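Local coordinates for Rab GDP dissociation inhibitor alpha (Naegleria fowleri, PDB 6C87), which probably binds prenylated Rab GTPases in their GDP-bound form, slowing GDP release and allowing their extraction from membranes, at residues V128-T133 with L221-L226; Y157-N162 with F170-D175; T176-Y181 with Y206-P211; A199-D204 with L213-R218. All coordinates share one frame; numbering follows the deposited sequence.

Contact 1: residues V128-T133 with L221-L226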
loop_
_atom_site.group_PDB
_atom_site.type_symbol
_atom_site.label_atom_id
_atom_site.label_comp_id
_atom_site.label_asym_id
_atom_site.label_seq_id
_atom_site.Cartn_x
_atom_site.Cartn_y
_atom_site.Cartn_z
ATOM N N VAL A 128 0.328 33.349 -14.204
ATOM C CA VAL A 128 0.355 32.779 -12.857
ATOM C C VAL A 128 1.798 32.761 -12.357
ATOM O O VAL A 128 2.668 32.155 -13.000
ATOM C CB VAL A 128 -0.263 31.372 -12.836
ATOM C CG1 VAL A 128 -0.082 30.737 -11.469
ATOM C CG2 VAL A 128 -1.739 31.429 -13.213
ATOM N N PRO A 129 2.106 33.412 -11.234
ATOM C CA PRO A 129 3.483 33.390 -10.726
ATOM C C PRO A 129 3.755 32.150 -9.885
ATOM O O PRO A 129 2.933 31.734 -9.066
ATOM C CB PRO A 129 3.567 34.665 -9.876
ATOM C CG PRO A 129 2.148 34.924 -9.432
ATOM C CD PRO A 129 1.215 34.249 -10.410
ATOM N N ILE A 130 4.931 31.559 -10.099
ATOM C CA ILE A 130 5.325 30.312 -9.456
ATOM C C ILE A 130 6.516 30.505 -8.531
ATOM O O ILE A 130 6.471 30.124 -7.359
ATOM C CB ILE A 130 5.612 29.208 -10.494
ATOM C CG1 ILE A 130 4.347 28.954 -11.291
ATOM C CG2 ILE A 130 6.060 27.941 -9.817
ATOM C CD1 ILE A 130 3.176 28.643 -10.382
ATOM N N THR A 131 7.590 31.098 -9.037
ATOM C CA THR A 131 8.785 31.245 -8.228
ATOM C C THR A 131 8.610 32.399 -7.246
ATOM O O THR A 131 7.791 33.295 -7.467
ATOM C CB THR A 131 9.997 31.496 -9.118
ATOM O OG1 THR A 131 9.843 32.756 -9.789
ATOM C CG2 THR A 131 10.149 30.389 -10.150
ATOM N N PRO A 132 9.354 32.389 -6.137
ATOM C CA PRO A 132 9.322 33.553 -5.236
ATOM C C PRO A 132 9.667 34.858 -5.934
ATOM O O PRO A 132 9.134 35.911 -5.561
ATOM C CB PRO A 132 10.362 33.189 -4.166
ATOM C CG PRO A 132 10.352 31.695 -4.136
ATOM C CD PRO A 132 10.140 31.275 -5.572
ATOM N N THR A 133 10.539 34.816 -6.945
ATOM C CA THR A 133 10.884 36.027 -7.685
ATOM C C THR A 133 9.687 36.555 -8.473
ATOM O O THR A 133 9.453 37.768 -8.521
ATOM C CB THR A 133 12.066 35.744 -8.612
ATOM O OG1 THR A 133 13.093 35.075 -7.877
ATOM C CG2 THR A 133 12.642 37.039 -9.148
ATOM N N LEU A 221 3.610 19.864 -7.968
ATOM C CA LEU A 221 3.160 19.220 -9.192
ATOM C C LEU A 221 3.024 20.230 -10.322
ATOM O O LEU A 221 3.457 19.973 -11.454
ATOM C CB LEU A 221 1.827 18.519 -8.938
ATOM C CG LEU A 221 1.137 17.886 -10.141
ATOM C CD1 LEU A 221 1.992 16.764 -10.718
ATOM C CD2 LEU A 221 -0.238 17.380 -9.733
ATOM N N TYR A 222 2.448 21.398 -10.016
ATOM C CA TYR A 222 2.306 22.461 -11.003
ATOM C C TYR A 222 3.666 22.923 -11.506
ATOM O O TYR A 222 3.896 22.998 -12.716
ATOM C CB TYR A 222 1.514 23.627 -10.394
ATOM C CG TYR A 222 1.157 24.754 -11.357
ATOM C CD1 TYR A 222 2.137 25.613 -11.851
ATOM C CD2 TYR A 222 -0.153 24.965 -11.764
ATOM C CE1 TYR A 222 1.829 26.634 -12.729
ATOM C CE2 TYR A 222 -0.476 26.000 -12.643
ATOM C CZ TYR A 222 0.524 26.824 -13.126
ATOM O OH TYR A 222 0.233 27.850 -13.998
ATOM N N GLU A 223 4.590 23.210 -10.587
ATOM C CA GLU A 223 5.903 23.711 -10.980
ATOM C C GLU A 223 6.691 22.670 -11.773
ATOM O O GLU A 223 7.362 23.012 -12.754
ATOM C CB GLU A 223 6.677 24.144 -9.735
ATOM C CG GLU A 223 8.069 24.689 -10.002
ATOM C CD GLU A 223 8.889 24.861 -8.732
ATOM O OE1 GLU A 223 8.683 24.090 -7.766
ATOM O OE2 GLU A 223 9.741 25.774 -8.700
ATOM N N ASP A 224 6.622 21.398 -11.370
ATOM C CA ASP A 224 7.330 20.343 -12.095
ATOM C C ASP A 224 6.772 20.165 -13.502
ATOM O O ASP A 224 7.531 20.062 -14.473
ATOM C CB ASP A 224 7.269 19.028 -11.313
ATOM C CG ASP A 224 8.304 18.957 -10.197
ATOM O OD1 ASP A 224 8.040 18.267 -9.189
ATOM O OD2 ASP A 224 9.355 19.628 -10.302
ATOM N N SER A 225 5.442 20.101 -13.628
ATOM C CA SER A 225 4.833 19.961 -14.946
ATOM C C SER A 225 5.125 21.180 -15.815
ATOM O O SER A 225 5.432 21.049 -17.007
ATOM C CB SER A 225 3.329 19.740 -14.797
ATOM O OG SER A 225 3.075 18.543 -14.085
ATOM N N LEU A 226 5.090 22.370 -15.214
ATOM C CA LEU A 226 5.358 23.601 -15.954
ATOM C C LEU A 226 6.773 23.611 -16.523
ATOM O O LEU A 226 6.990 24.089 -17.641
ATOM C CB LEU A 226 5.133 24.816 -15.042
ATOM C CG LEU A 226 5.555 26.246 -15.429
ATOM C CD1 LEU A 226 4.651 26.849 -16.484
ATOM C CD2 LEU A 226 5.628 27.161 -14.216
#
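Ile130 and Glu223 bring the two backbones closest, with their CA atoms 6.8 Å apart. Residues 128-131 form a non-regular linker that leads into the short helix 132-135. Residues 221-226 lie within the long helix 212-229. Val128 and Ile130 direct their side chains toward this helix at the first bond, and Pro129 between them directs its own away.

Ile130 is the central side chain and touches three residues of the helix. Its CD1 lies 3.4 Å from Tyr222 CE1 and also touches CD1 of that ring. The methyl comes to the ring obliquely. The other branch serves a second partner, with Ile130 CG2 3.8 Å from Glu223 CG. Between the two, Ile130 CG1 meets Leu226 CD2 at 3.7 Å, and these two side chains run past each other in opposite directions. Ile130 thus sits against Tyr222 and Glu223 and against Leu226 one turn later.

The linker joins the strand hairpin 111-121/124-127 to the helical part of the chain, which in Rab GDIs corresponds to the smaller, alpha-helical domain. Thr131 is the N-cap of helix 132-135. Its side chain caps a backbone N beyond the segment, and Glu134 OE1 takes the Thr131 amide in return, which makes a capping box.

Tyr222 has its CG anti to the backbone N (chi1 -174°), and this carries the ring across to Val128. Val128 CB is 3.7 Å from Tyr222 OH. The phenol oxygen is hydrogen-bonded to Ser117 OG in strand 111-121. Val198 of helix 188-198 also packs on Val128 and Ile130.

Contact 2: residues Y157-N162 with F170-D175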
loop_
_atom_site.group_PDB
_atom_site.type_symbol
_atom_site.label_atom_id
_atom_site.label_comp_id
_atom_site.label_asym_id
_atom_site.label_seq_id
_atom_site.Cartn_x
_atom_site.Cartn_y
_atom_site.Cartn_z
ATOM N N TYR A 157 8.263 26.518 -0.797
ATOM C CA TYR A 157 9.129 25.799 -1.722
ATOM C C TYR A 157 10.389 25.286 -1.035
ATOM O O TYR A 157 10.981 24.307 -1.501
ATOM C CB TYR A 157 9.502 26.688 -2.909
ATOM N N ASP A 158 10.804 25.909 0.066
ATOM C CA ASP A 158 11.953 25.442 0.827
ATOM C C ASP A 158 11.582 24.421 1.891
ATOM O O ASP A 158 12.477 23.915 2.576
ATOM C CB ASP A 158 12.678 26.616 1.489
ATOM C CG ASP A 158 13.493 27.421 0.509
ATOM O OD1 ASP A 158 13.513 27.051 -0.681
ATOM O OD2 ASP A 158 14.126 28.411 0.927
ATOM N N TYR A 159 10.297 24.107 2.048
ATOM C CA TYR A 159 9.888 23.176 3.089
ATOM C C TYR A 159 10.345 21.763 2.747
ATOM O O TYR A 159 10.103 21.262 1.646
ATOM C CB TYR A 159 8.371 23.210 3.286
ATOM C CG TYR A 159 7.919 22.384 4.471
ATOM C CD1 TYR A 159 7.969 22.904 5.758
ATOM C CD2 TYR A 159 7.463 21.082 4.310
ATOM C CE1 TYR A 159 7.572 22.156 6.852
ATOM C CE2 TYR A 159 7.062 20.324 5.401
ATOM C CZ TYR A 159 7.118 20.869 6.668
ATOM O OH TYR A 159 6.722 20.124 7.758
ATOM N N ASP A 160 11.002 21.124 3.709
ATOM C CA ASP A 160 11.398 19.726 3.622
ATOM C C ASP A 160 10.850 19.042 4.863
ATOM O O ASP A 160 11.204 19.415 5.985
ATOM C CB ASP A 160 12.925 19.597 3.545
ATOM C CG ASP A 160 13.401 18.161 3.353
ATOM O OD1 ASP A 160 12.586 17.220 3.451
ATOM O OD2 ASP A 160 14.617 17.972 3.129
ATOM N N GLN A 161 9.980 18.050 4.664
ATOM C CA GLN A 161 9.366 17.386 5.806
ATOM C C GLN A 161 10.413 16.664 6.646
ATOM O O GLN A 161 10.331 16.650 7.879
ATOM C CB GLN A 161 8.288 16.414 5.327
ATOM C CG GLN A 161 7.552 15.691 6.446
ATOM C CD GLN A 161 6.788 16.652 7.344
ATOM O OE1 GLN A 161 7.160 16.878 8.493
ATOM N NE2 GLN A 161 5.733 17.248 6.804
ATOM N N ASN A 162 11.402 16.058 5.993
ATOM C CA ASN A 162 12.457 15.326 6.682
ATOM C C ASN A 162 13.567 16.229 7.208
ATOM O O ASN A 162 14.430 15.750 7.953
ATOM C CB ASN A 162 13.040 14.266 5.746
ATOM C CG ASN A 162 11.968 13.372 5.149
ATOM O OD1 ASN A 162 11.088 12.882 5.859
ATOM N ND2 ASN A 162 12.024 13.172 3.836
ATOM N N PHE A 170 6.395 25.130 12.025
ATOM C CA PHE A 170 5.199 24.504 11.484
ATOM C C PHE A 170 5.498 23.061 11.099
ATOM O O PHE A 170 6.586 22.755 10.600
ATOM C CB PHE A 170 4.685 25.266 10.260
ATOM C CG PHE A 170 4.015 26.565 10.592
ATOM C CD1 PHE A 170 2.736 26.585 11.122
ATOM C CD2 PHE A 170 4.663 27.770 10.364
ATOM C CE1 PHE A 170 2.118 27.783 11.425
ATOM C CE2 PHE A 170 4.048 28.973 10.661
ATOM C CZ PHE A 170 2.775 28.979 11.191
ATOM N N ASP A 171 4.532 22.179 11.334
ATOM C CA ASP A 171 4.587 20.788 10.886
ATOM C C ASP A 171 3.494 20.634 9.833
ATOM O O ASP A 171 2.334 20.367 10.156
ATOM C CB ASP A 171 4.395 19.806 12.039
ATOM C CG ASP A 171 4.466 18.349 11.589
ATOM O OD1 ASP A 171 4.393 17.453 12.459
ATOM O OD2 ASP A 171 4.625 18.093 10.374
ATOM N N CYS A 172 3.875 20.786 8.565
ATOM C CA CYS A 172 2.895 20.798 7.488
ATOM C C CYS A 172 2.239 19.442 7.271
ATOM O O CYS A 172 1.218 19.371 6.579
ATOM C CB CYS A 172 3.558 21.290 6.203
ATOM S SG CYS A 172 4.215 22.976 6.342
ATOM N N SER A 173 2.793 18.371 7.841
ATOM C CA SER A 173 2.104 17.085 7.825
ATOM C C SER A 173 0.865 17.102 8.711
ATOM O O SER A 173 -0.070 16.328 8.478
ATOM C CB SER A 173 3.053 15.972 8.261
ATOM O OG SER A 173 3.656 16.293 9.498
ATOM N N LYS A 174 0.848 17.944 9.742
ATOM C CA LYS A 174 -0.288 18.060 10.650
ATOM C C LYS A 174 -0.994 19.407 10.587
ATOM O O LYS A 174 -2.226 19.450 10.626
ATOM C CB LYS A 174 0.167 17.796 12.094
ATOM N N ASP A 175 -0.252 20.512 10.496
ATOM C CA ASP A 175 -0.855 21.840 10.446
ATOM C C ASP A 175 -1.536 22.085 9.103
ATOM O O ASP A 175 -1.129 21.551 8.067
ATOM C CB ASP A 175 0.193 22.927 10.697
ATOM C CG ASP A 175 0.733 22.905 12.113
ATOM O OD1 ASP A 175 -0.002 22.471 13.025
ATOM O OD2 ASP A 175 1.886 23.337 12.315
#
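The sulfur of Cys172 sits over one face of the Tyr159 ring, 3.6 Å from SG to the ring centroid and 18° off the normal. It is a Cys sulfur-aromatic contact, offset toward the rim, where SG lies 3.5 Å from Tyr159 CE1. Cys172 CB lies over the ring as well and makes a CH-pi contact. The same residue holds the end of the tyrosine: Cys172 N donates to Tyr159 OH at 3.0 Å, with an angle of 152° at the hydrogen. Tyr159 is thus gripped at its face and at its hydroxyl by one residue. With chi1 at -173° the ring swings away from its own backbone N and out over Cys172.

Both segments belong to the long loop between helices 143-157 and 177-184, and the contact folds this loop back on itself at the edge of the helical region. The turn 171-175 is compact. Asp171 O accepts from both Lys174 N and Asp175 N, and Asp175 OD2 takes Asp171 N at 3.1 Å. His167 stacks on Tyr159, and Leu213 and Ile216 of helix 212-229 also pack against that side chain.

Contact 3: residues T176-Y181 with Y206-P211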
loop_
_atom_site.group_PDB
_atom_site.type_symbol
_atom_site.label_atom_id
_atom_site.label_comp_id
_atom_site.label_asym_id
_atom_site.label_seq_id
_atom_site.Cartn_x
_atom_site.Cartn_y
_atom_site.Cartn_z
ATOM N N THR A 176 -2.572 22.919 9.126
ATOM C CA THR A 176 -3.308 23.294 7.925
ATOM C C THR A 176 -2.800 24.616 7.357
ATOM O O THR A 176 -2.004 25.331 7.969
ATOM C CB THR A 176 -4.812 23.385 8.211
ATOM O OG1 THR A 176 -5.048 24.317 9.272
ATOM C CG2 THR A 176 -5.370 22.026 8.591
ATOM N N MET A 177 -3.284 24.934 6.154
ATOM C CA MET A 177 -2.783 26.096 5.430
ATOM C C MET A 177 -3.228 27.410 6.057
ATOM O O MET A 177 -2.536 28.424 5.906
ATOM C CB MET A 177 -3.215 26.029 3.968
ATOM C CG MET A 177 -2.091 25.628 3.048
ATOM S SD MET A 177 -0.687 26.730 3.287
ATOM C CE MET A 177 0.433 26.087 2.058
ATOM N N ASP A 178 -4.376 27.424 6.742
ATOM C CA ASP A 178 -4.871 28.672 7.318
ATOM C C ASP A 178 -3.886 29.247 8.332
ATOM O O ASP A 178 -3.708 30.468 8.410
ATOM C CB ASP A 178 -6.239 28.456 7.972
ATOM C CG ASP A 178 -6.208 27.418 9.092
ATOM O OD1 ASP A 178 -5.262 26.602 9.142
ATOM O OD2 ASP A 178 -7.139 27.417 9.926
ATOM N N LYS A 179 -3.227 28.381 9.111
ATOM C CA LYS A 179 -2.249 28.859 10.087
ATOM C C LYS A 179 -1.022 29.450 9.400
ATOM O O LYS A 179 -0.433 30.417 9.899
ATOM C CB LYS A 179 -1.849 27.724 11.037
ATOM N N ILE A 180 -0.615 28.880 8.264
ATOM C CA ILE A 180 0.537 29.406 7.538
ATOM C C ILE A 180 0.195 30.723 6.849
ATOM O O ILE A 180 0.994 31.669 6.858
ATOM C CB ILE A 180 1.046 28.360 6.532
ATOM C CG1 ILE A 180 1.318 27.035 7.245
ATOM C CG2 ILE A 180 2.285 28.863 5.822
ATOM C CD1 ILE A 180 2.023 26.027 6.390
ATOM N N TYR A 181 -0.998 30.811 6.256
ATOM C CA TYR A 181 -1.414 32.050 5.604
ATOM C C TYR A 181 -1.457 33.201 6.599
ATOM O O TYR A 181 -0.855 34.259 6.374
ATOM C CB TYR A 181 -2.791 31.871 4.964
ATOM C CG TYR A 181 -2.814 31.112 3.659
ATOM C CD1 TYR A 181 -1.740 31.154 2.777
ATOM C CD2 TYR A 181 -3.925 30.357 3.308
ATOM C CE1 TYR A 181 -1.778 30.457 1.581
ATOM C CE2 TYR A 181 -3.970 29.660 2.125
ATOM C CZ TYR A 181 -2.898 29.711 1.263
ATOM O OH TYR A 181 -2.965 29.009 0.083
ATOM N N TYR A 206 -10.143 24.017 1.896
ATOM C CA TYR A 206 -8.920 23.252 2.115
ATOM C C TYR A 206 -8.051 23.876 3.195
ATOM O O TYR A 206 -7.250 23.172 3.822
ATOM C CB TYR A 206 -8.102 23.166 0.818
ATOM C CG TYR A 206 -7.431 24.481 0.470
ATOM C CD1 TYR A 206 -8.109 25.464 -0.242
ATOM C CD2 TYR A 206 -6.124 24.754 0.883
ATOM C CE1 TYR A 206 -7.503 26.677 -0.543
ATOM C CE2 TYR A 206 -5.516 25.966 0.592
ATOM C CZ TYR A 206 -6.210 26.924 -0.126
ATOM O OH TYR A 206 -5.617 28.136 -0.420
ATOM N N MET A 207 -8.197 25.185 3.425
ATOM C CA MET A 207 -7.338 25.895 4.363
ATOM C C MET A 207 -7.455 25.356 5.781
ATOM O O MET A 207 -6.539 25.559 6.585
ATOM C CB MET A 207 -7.676 27.386 4.363
ATOM C CG MET A 207 -7.316 28.135 3.092
ATOM S SD MET A 207 -7.907 29.843 3.167
ATOM C CE MET A 207 -7.459 30.440 1.541
ATOM N N THR A 208 -8.554 24.674 6.106
ATOM C CA THR A 208 -8.764 24.124 7.437
ATOM C C THR A 208 -8.956 22.615 7.453
ATOM O O THR A 208 -8.895 22.017 8.534
ATOM C CB THR A 208 -9.976 24.791 8.115
ATOM O OG1 THR A 208 -11.155 24.582 7.329
ATOM C CG2 THR A 208 -9.746 26.281 8.285
ATOM N N THR A 209 -9.192 21.983 6.303
ATOM C CA THR A 209 -9.514 20.567 6.252
ATOM C C THR A 209 -8.390 19.701 5.697
ATOM O O THR A 209 -8.461 18.474 5.830
ATOM C CB THR A 209 -10.785 20.337 5.420
ATOM O OG1 THR A 209 -10.531 20.679 4.052
ATOM C CG2 THR A 209 -11.928 21.191 5.947
ATOM N N VAL A 210 -7.351 20.291 5.112
ATOM C CA VAL A 210 -6.289 19.508 4.479
ATOM C C VAL A 210 -4.943 19.976 5.024
ATOM O O VAL A 210 -4.729 21.188 5.185
ATOM C CB VAL A 210 -6.354 19.647 2.946
ATOM C CG1 VAL A 210 -5.149 19.021 2.268
ATOM C CG2 VAL A 210 -7.634 19.033 2.404
ATOM N N PRO A 211 -4.003 19.066 5.292
ATOM C CA PRO A 211 -2.683 19.495 5.772
ATOM C C PRO A 211 -1.928 20.284 4.716
ATOM O O PRO A 211 -2.071 20.059 3.512
ATOM C CB PRO A 211 -1.972 18.175 6.112
ATOM C CG PRO A 211 -2.715 17.121 5.355
ATOM C CD PRO A 211 -4.138 17.598 5.283
#
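This contact lies in the helical part of the fold, where the short helix 206-209 abuts the beginning of helix 177-184. Met207 O is its polar centre. Asp178 N, in the first turn of helix 177-184, donates to Met207 O at 2.9 Å. The donor lies in the carbonyl plane on a lone pair, with a C=O...N angle of 135°. A first-turn amide of one helix is thus satisfied by the backbone of the other.

Thr176 packs on the same backbone. Its CG2 is 3.5 Å from Thr208 O and also touches Val210 O. Asp178 and Thr208 meet at about a right angle, and Thr208 CG2 lies 3.3 Å from Asp178 OD2.

One turn farther along helix 177-184, the two tyrosines meet at their hydroxyls. Tyr181 OH and Tyr206 OH form a hydrogen bond of 2.8 Å in which either may be the donor. Each hydroxyl lies in plane at the edge of the other ring, and the side chains cross at about a right angle. The Met207 side chain lies along Tyr181 and Tyr206. Its CE is 3.6 Å from Tyr181 CE2, its SD lies at that ring's edge in a Met-aromatic contact, and its CG rests over one face of Tyr206. Met177 CB packs obliquely on Tyr206 CE2 at 4.1 Å.

Tyr206 also stacks on Tyr201, and Val215 touches both Met177 and Tyr206. The contact joins two short helices of the part that corresponds to the helical domain of Rab GDIs.

Contact 4: residues A199-D204 with L213-R218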
loop_
_atom_site.group_PDB
_atom_site.type_symbol
_atom_site.label_atom_id
_atom_site.label_comp_id
_atom_site.label_asym_id
_atom_site.label_seq_id
_atom_site.Cartn_x
_atom_site.Cartn_y
_atom_site.Cartn_z
ATOM N N ALA A 199 -2.664 25.531 -7.027
ATOM C CA ALA A 199 -3.023 24.269 -6.392
ATOM C C ALA A 199 -4.355 23.714 -6.884
ATOM O O ALA A 199 -4.661 22.550 -6.600
ATOM C CB ALA A 199 -3.049 24.441 -4.872
ATOM N N LEU A 200 -5.145 24.525 -7.596
ATOM C CA LEU A 200 -6.359 24.107 -8.303
ATOM C C LEU A 200 -7.509 23.735 -7.369
ATOM O O LEU A 200 -8.367 22.926 -7.726
ATOM C CB LEU A 200 -6.073 22.947 -9.266
ATOM C CG LEU A 200 -4.998 23.211 -10.317
ATOM C CD1 LEU A 200 -5.128 22.192 -11.439
ATOM C CD2 LEU A 200 -5.044 24.653 -10.853
ATOM N N TYR A 201 -7.560 24.322 -6.180
ATOM C CA TYR A 201 -8.756 24.205 -5.362
ATOM C C TYR A 201 -9.846 25.105 -5.927
ATOM O O TYR A 201 -9.571 26.129 -6.554
ATOM C CB TYR A 201 -8.475 24.580 -3.905
ATOM C CG TYR A 201 -7.611 23.583 -3.164
ATOM C CD1 TYR A 201 -8.111 22.338 -2.801
ATOM C CD2 TYR A 201 -6.298 23.889 -2.821
ATOM C CE1 TYR A 201 -7.326 21.423 -2.125
ATOM C CE2 TYR A 201 -5.506 22.981 -2.140
ATOM C CZ TYR A 201 -6.025 21.751 -1.794
ATOM O OH TYR A 201 -5.240 20.843 -1.121
ATOM N N THR A 202 -11.094 24.705 -5.714
ATOM C CA THR A 202 -12.233 25.458 -6.210
ATOM C C THR A 202 -12.876 26.328 -5.146
ATOM O O THR A 202 -13.649 27.225 -5.491
ATOM C CB THR A 202 -13.281 24.501 -6.779
ATOM O OG1 THR A 202 -13.785 23.678 -5.724
ATOM C CG2 THR A 202 -12.648 23.609 -7.826
ATOM N N ASP A 203 -12.569 26.087 -3.870
ATOM C CA ASP A 203 -12.966 26.971 -2.784
ATOM C C ASP A 203 -11.897 26.900 -1.699
ATOM O O ASP A 203 -10.958 26.102 -1.774
ATOM C CB ASP A 203 -14.352 26.617 -2.228
ATOM C CG ASP A 203 -14.445 25.187 -1.720
ATOM O OD1 ASP A 203 -13.620 24.781 -0.872
ATOM O OD2 ASP A 203 -15.376 24.474 -2.139
ATOM N N ASP A 204 -12.067 27.714 -0.662
ATOM C CA ASP A 204 -11.042 27.862 0.361
ATOM C C ASP A 204 -11.228 26.940 1.561
ATOM O O ASP A 204 -10.543 27.121 2.571
ATOM C CB ASP A 204 -10.981 29.316 0.828
ATOM C CG ASP A 204 -10.464 30.240 -0.244
ATOM O OD1 ASP A 204 -9.800 29.737 -1.179
ATOM O OD2 ASP A 204 -10.699 31.464 -0.145
ATOM N N LEU A 213 1.047 20.110 3.873
ATOM C CA LEU A 213 1.953 19.292 3.069
ATOM C C LEU A 213 1.282 18.802 1.791
ATOM O O LEU A 213 1.945 18.640 0.761
ATOM C CB LEU A 213 2.453 18.106 3.898
ATOM C CG LEU A 213 3.591 17.241 3.349
ATOM C CD1 LEU A 213 4.820 18.088 3.075
ATOM C CD2 LEU A 213 3.925 16.099 4.305
ATOM N N GLU A 214 -0.027 18.551 1.839
ATOM C CA GLU A 214 -0.758 18.205 0.626
ATOM C C GLU A 214 -0.862 19.398 -0.312
ATOM O O GLU A 214 -0.771 19.245 -1.537
ATOM C CB GLU A 214 -2.139 17.675 0.986
ATOM C CG GLU A 214 -2.489 16.387 0.286
ATOM C CD GLU A 214 -3.904 15.965 0.571
ATOM O OE1 GLU A 214 -4.826 16.484 -0.094
ATOM O OE2 GLU A 214 -4.093 15.124 1.474
ATOM N N VAL A 215 -1.081 20.588 0.250
ATOM C CA VAL A 215 -1.123 21.811 -0.547
ATOM C C VAL A 215 0.220 22.053 -1.219
ATOM O O VAL A 215 0.283 22.408 -2.404
ATOM C CB VAL A 215 -1.530 23.005 0.340
ATOM C CG1 VAL A 215 -1.541 24.298 -0.465
ATOM C CG2 VAL A 215 -2.891 22.750 0.996
ATOM N N ILE A 216 1.313 21.856 -0.474
ATOM C CA ILE A 216 2.653 22.031 -1.028
ATOM C C ILE A 216 2.892 21.040 -2.156
ATOM O O ILE A 216 3.473 21.386 -3.192
ATOM C CB ILE A 216 3.718 21.888 0.076
ATOM C CG1 ILE A 216 3.616 23.025 1.096
ATOM C CG2 ILE A 216 5.121 21.837 -0.531
ATOM C CD1 ILE A 216 4.560 22.855 2.291
ATOM N N GLU A 217 2.431 19.796 -1.982
ATOM C CA GLU A 217 2.602 18.789 -3.026
ATOM C C GLU A 217 1.921 19.216 -4.323
ATOM O O GLU A 217 2.478 19.028 -5.411
ATOM C CB GLU A 217 2.060 17.440 -2.545
ATOM N N ARG A 218 0.733 19.832 -4.224
ATOM C CA ARG A 218 0.026 20.297 -5.414
ATOM C C ARG A 218 0.778 21.424 -6.114
ATOM O O ARG A 218 0.814 21.484 -7.347
ATOM C CB ARG A 218 -1.374 20.779 -5.048
ATOM C CG ARG A 218 -2.333 19.743 -4.568
ATOM C CD ARG A 218 -3.628 20.450 -4.207
ATOM N NE ARG A 218 -4.764 19.543 -4.121
ATOM C CZ ARG A 218 -5.731 19.474 -5.029
ATOM N NH1 ARG A 218 -5.698 20.261 -6.096
ATOM N NH2 ARG A 218 -6.731 18.617 -4.869
#
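Ala199 and Arg218 are the nearest pair, with CA atoms 5.1 Å apart, where the chain leaving helix 188-198 runs beside helix 212-229. Leu200 follows helix 188-198 with a positive phi, and the turn there leaves the Ala199 carbonyl facing Arg218.

Arg218 is the main side chain of the contact. Its NH1 donates to Ala199 O at 2.6 Å. The donor lies nearly along the C=O axis (170°), and the acceptor is tilted 18° from the guanidinium plane. The chain is extended from CG to NE, and it runs past Ala199 before the guanidinium reaches Tyr201. Ala199 CB packs on the base of the arginine, 4.0 Å from Arg218 CB.

Arg218 then lies over one face of the Tyr201 ring in a cation-pi contact, with CZ 4.2 Å from the ring centroid. The ring and guanidinium planes are 31° apart, so the stack is not parallel. Closest to the ring is the NE end of the group, with Arg218 NE 3.4 Å from Tyr201 CZ. Arg218 CD also touches the phenol, 3.5 Å from Tyr201 OH. Val215, one turn earlier on the helix, meets the hydroxyl end through CG2, 3.7 Å from Tyr201 OH.

The other terminal nitrogen, Arg218 NH2, forms a salt bridge with Glu422 of helix 422-436. Carbonyl, aromatic face and carboxylate together probably fix the orientation of the guanidinium. An arginine of helix 212-229 thus closes on the loop that leaves helix 188-198, through a carbonyl and a cation-pi contact, within the helical part of the GDI fold.

Overall arrangement
From the N terminus, the chain first runs through residues 128-133, which meet residues 221-226, 88 residues on. Contact 1 thus closes the outermost loop, and the other three contacts nest inside it. Contact 2 closes a short loop after helix 143-157 and ends before contact 3 opens. Contact 3 closes the loop from 176-181 to 206-211, and contact 4 the shorter one from 199-204 to 213-218. These two cross, since their segments alternate along the chain; Tyr206 and Val215 bring them together. Contact 2 also touches both, through Pro211 and Leu213. Contacts 1 and 4 use successive parts of helix 212-229. This helix is the common element that gathers the linker, loops and shorter helices into one helical unit.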